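Anti-sigma-I factor RsgI3 (PDB 6QE7) probably holds the sigma factor SigI3 inactive until its extracellular sensing region, a tandem pair of pectin-binding PA14 domains, meets plant polysaccharide. Local coordinates at residues F178-D183 with E265-K270. Numbering follows the deposited sequence.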
ATOM      1  N   PHE A 178      11.446   2.420  22.274  1.00 35.41           N
ATOM      2  CA  PHE A 178      11.020   2.768  23.651  1.00 35.03           C
ATOM      3  C   PHE A 178      12.071   2.288  24.646  1.00 36.15           C
ATOM      4  O   PHE A 178      12.562   1.126  24.581  1.00 43.74           O
ATOM      5  CB  PHE A 178       9.634   2.207  23.944  1.00 42.03           C
ATOM      6  CG  PHE A 178       8.522   2.899  23.201  1.00 42.32           C
ATOM      7  CD1 PHE A 178       8.117   4.173  23.558  1.00 39.95           C
ATOM      8  CD2 PHE A 178       7.894   2.283  22.114  1.00 46.28           C
ATOM      9  CE1 PHE A 178       7.048   4.778  22.927  1.00 38.72           C
ATOM     10  CE2 PHE A 178       6.847   2.903  21.446  1.00 35.67           C
ATOM     11  CZ  PHE A 178       6.451   4.166  21.836  1.00 45.84           C
ATOM     12  N   ASN A 179      12.530   3.239  25.449  1.00 42.18           N
ATOM     13  CA  ASN A 179      13.331   3.017  26.675  1.00 52.65           C
ATOM     14  C   ASN A 179      12.438   3.518  27.820  1.00 50.14           C
ATOM     15  O   ASN A 179      12.378   4.755  28.063  1.00 43.45           O
ATOM     16  CB  ASN A 179      14.697   3.685  26.561  1.00 54.18           C
ATOM     17  CG  ASN A 179      15.476   3.657  27.861  1.00 58.83           C
ATOM     18  OD1 ASN A 179      15.589   2.644  28.546  1.00 53.19           O
ATOM     19  ND2 ASN A 179      16.078   4.776  28.194  1.00 75.84           N
ATOM     20  N   TRP A 180      11.629   2.647  28.412  1.00 39.91           N
ATOM     21  CA  TRP A 180      10.664   3.108  29.445  1.00 44.19           C
ATOM     22  C   TRP A 180      11.323   3.243  30.828  1.00 52.04           C
ATOM     23  O   TRP A 180      10.925   4.188  31.533  1.00 71.24           O
ATOM     24  CB  TRP A 180       9.445   2.225  29.470  1.00 42.68           C
ATOM     25  CG  TRP A 180       8.529   2.500  28.323  1.00 43.22           C
ATOM     26  CD1 TRP A 180       7.930   3.674  27.993  1.00 39.91           C
ATOM     27  CD2 TRP A 180       8.120   1.548  27.339  1.00 41.14           C
ATOM     28  NE1 TRP A 180       7.154   3.510  26.886  1.00 39.64           N
ATOM     29  CE2 TRP A 180       7.225   2.208  26.487  1.00 44.85           C
ATOM     30  CE3 TRP A 180       8.432   0.204  27.094  1.00 38.90           C
ATOM     31  CZ2 TRP A 180       6.633   1.554  25.406  1.00 47.81           C
ATOM     32  CZ3 TRP A 180       7.846  -0.438  26.035  1.00 42.60           C
ATOM     33  CH2 TRP A 180       6.940   0.226  25.206  1.00 43.99           C
ATOM     34  N   ASP A 181      12.381   2.489  31.151  1.00 62.83           N
ATOM     35  CA  ASP A 181      13.393   2.989  32.137  1.00 79.69           C
ATOM     36  C   ASP A 181      12.713   3.127  33.500  1.00 90.37           C
ATOM     37  O   ASP A 181      12.880   4.226  34.082  1.00 76.48           O
ATOM     38  CB  ASP A 181      13.864   4.426  31.826  1.00 73.87           C
ATOM     39  CG  ASP A 181      15.336   4.660  31.519  1.00 74.17           C
ATOM     40  OD1 ASP A 181      16.104   3.678  31.372  1.00 75.53           O
ATOM     41  OD2 ASP A 181      15.693   5.861  31.384  1.00 72.34           O
ATOM     42  N   LYS A 182      11.854   2.143  33.838  1.00 90.88           N
ATOM     43  CA  LYS A 182      11.133   1.911  35.127  1.00 80.91           C
ATOM     44  C   LYS A 182       9.783   2.649  35.239  1.00 79.03           C
ATOM     45  O   LYS A 182       8.993   2.176  36.089  1.00 84.16           O
ATOM     46  CB  LYS A 182      11.985   2.242  36.361  1.00 94.64           C
ATOM     47  CG  LYS A 182      11.890   1.188  37.451  1.00100.22           C
ATOM     48  CD  LYS A 182      12.341  -0.190  36.951  1.00103.12           C
ATOM     49  CE  LYS A 182      11.566  -1.331  37.577  1.00112.90           C
ATOM     50  NZ  LYS A 182      11.965  -2.675  37.080  1.00105.94           N
ATOM     51  N   ASP A 183       9.530   3.759  34.504  1.00 65.66           N
ATOM     52  CA  ASP A 183       8.208   4.468  34.442  1.00 52.00           C
ATOM     53  C   ASP A 183       7.348   3.752  33.411  1.00 49.49           C
ATOM     54  O   ASP A 183       7.353   4.149  32.231  1.00 53.19           O
ATOM     55  CB  ASP A 183       8.354   5.946  34.077  1.00 54.23           C
ATOM     56  CG  ASP A 183       9.594   6.560  34.713  1.00 68.39           C
ATOM     57  OD1 ASP A 183      10.725   6.351  34.170  1.00 71.29           O
ATOM     58  OD2 ASP A 183       9.430   7.199  35.775  1.00 62.98           O
ATOM     59  N   GLU A 265      11.291  -6.224  34.593  1.00 57.21           N
ATOM     60  CA  GLU A 265      12.535  -5.437  34.387  1.00 59.72           C
ATOM     61  C   GLU A 265      12.114  -4.022  33.990  1.00 52.66           C
ATOM     62  O   GLU A 265      10.942  -3.795  33.685  1.00 54.87           O
ATOM     63  CB  GLU A 265      13.447  -6.129  33.375  1.00 61.91           C
ATOM     64  CG  GLU A 265      14.239  -7.260  33.995  1.00 66.88           C
ATOM     65  CD  GLU A 265      13.413  -8.521  34.230  1.00 84.32           C
ATOM     66  OE1 GLU A 265      12.394  -8.695  33.520  1.00101.46           O
ATOM     67  OE2 GLU A 265      13.769  -9.327  35.131  1.00 91.12           O
ATOM     68  N   PRO A 266      13.026  -3.018  34.028  1.00 56.34           N
ATOM     69  CA  PRO A 266      12.767  -1.735  33.381  1.00 53.03           C
ATOM     70  C   PRO A 266      12.615  -2.029  31.881  1.00 47.73           C
ATOM     71  O   PRO A 266      13.429  -2.840  31.363  1.00 38.41           O
ATOM     72  CB  PRO A 266      14.002  -0.877  33.668  1.00 56.80           C
ATOM     73  CG  PRO A 266      15.090  -1.877  34.047  1.00 64.05           C
ATOM     74  CD  PRO A 266      14.379  -3.091  34.608  1.00 64.74           C
ATOM     75  N   ALA A 267      11.535  -1.499  31.275  1.00 43.04           N
ATOM     76  CA  ALA A 267      11.044  -1.979  29.961  1.00 39.85           C
ATOM     77  C   ALA A 267      11.812  -1.242  28.858  1.00 39.54           C
ATOM     78  O   ALA A 267      12.045  -0.037  28.990  1.00 40.51           O
ATOM     79  CB  ALA A 267       9.574  -1.773  29.807  1.00 44.79           C
ATOM     80  N   PHE A 268      12.118  -1.947  27.784  1.00 43.06           N
ATOM     81  CA  PHE A 268      12.874  -1.420  26.626  1.00 43.06           C
ATOM     82  C   PHE A 268      12.497  -2.263  25.428  1.00 38.48           C
ATOM     83  O   PHE A 268      12.608  -3.469  25.557  1.00 38.88           O
ATOM     84  CB  PHE A 268      14.371  -1.561  26.879  1.00 37.71           C
ATOM     85  CG  PHE A 268      15.332  -0.883  25.950  1.00 43.77           C
ATOM     86  CD1 PHE A 268      15.681  -1.467  24.742  1.00 51.00           C
ATOM     87  CD2 PHE A 268      15.958   0.308  26.313  1.00 53.49           C
ATOM     88  CE1 PHE A 268      16.604  -0.853  23.900  1.00 52.22           C
ATOM     89  CE2 PHE A 268      16.896   0.915  25.479  1.00 52.92           C
ATOM     90  CZ  PHE A 268      17.230   0.321  24.281  1.00 51.77           C
ATOM     91  N   ILE A 269      12.143  -1.636  24.320  1.00 40.43           N
ATOM     92  CA  ILE A 269      12.103  -2.350  23.010  1.00 41.58           C
ATOM     93  C   ILE A 269      12.363  -1.372  21.852  1.00 32.43           C
ATOM     94  O   ILE A 269      11.695  -0.296  21.770  1.00 33.87           O
ATOM     95  CB  ILE A 269      10.774  -3.114  22.877  1.00 39.01           C
ATOM     96  CG1 ILE A 269      10.694  -3.843  21.520  1.00 43.17           C
ATOM     97  CG2 ILE A 269       9.636  -2.138  23.129  1.00 35.82           C
ATOM     98  CD1 ILE A 269       9.549  -4.738  21.386  1.00 40.69           C
ATOM     99  N   LYS A 270      13.326  -1.722  21.004  1.00 44.83           N
ATOM    100  CA  LYS A 270      13.595  -1.030  19.697  1.00 42.99           C
ATOM    101  C   LYS A 270      13.386  -2.065  18.588  1.00 37.92           C
ATOM    102  O   LYS A 270      13.775  -3.216  18.840  1.00 36.93           O
ATOM    103  CB  LYS A 270      15.028  -0.490  19.633  1.00 45.42           C
ATOM    104  CG  LYS A 270      15.380   0.668  20.566  1.00 58.15           C
ATOM    105  CD  LYS A 270      16.887   0.977  20.654  1.00 67.35           C
ATOM    106  CE  LYS A 270      17.260   2.363  21.184  1.00 75.57           C
ATOM    107  NZ  LYS A 270      16.325   2.916  22.206  1.00 65.59           N
TER
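F178 and I269 form an antiparallel hydrogen-bonded pair in the second PA14 domain, a beta sandwich. They join the end of strand 177-179 to the start of strand 268-274. F178 N gives a nearly straight bond to I269 O (2.8 Å, 167° at the hydrogen). I269 N returns one to F178 O, which also receives a CA-H...O contact from F268. Past the strands, A267 O takes two amides as the chain enters a type I' turn from W180 to D183: a bond from W180 N at 2.8 Å and a weak one from D181 N.

The packed side carries F178 and I269 of the strand pair, with W180 and A267 just beyond it, and faces the second sheet of the sandwich. The CG of W180 stands anti to its carbonyl carbon (chi1 -76°), and the indole runs back along the strand. One indole face lies over F178 CB, and W180 CZ2 sits over the F178 ring. W180 CE3, on the benzo edge of the indole, lies 3.5 Å from A267 CB, near the ring plane. Further along, W180 CZ3 touches I269 CG2. Y158, W198 and Y260, on strands of the facing sheet, pack against these side chains.

The turn side is looser. D181 and K182 are exposed, and the K182 side chain is poorly ordered. Bends at chi2 and chi3 carry the chain across P266, where K182 CD lies 3.7 Å from P266 CB. As modelled, K182 NZ hydrogen-bonds to G264 O, though the disorder makes this end of the chain uncertain.

On the other face of the strand pair, N179 crosses F268, amide and ring planes 60° apart. F178 O lies over one face of the phenyl ring, toward its rim. N179 OD1 lies in the ring plane at the edge, 3.3 Å from F268 CD2.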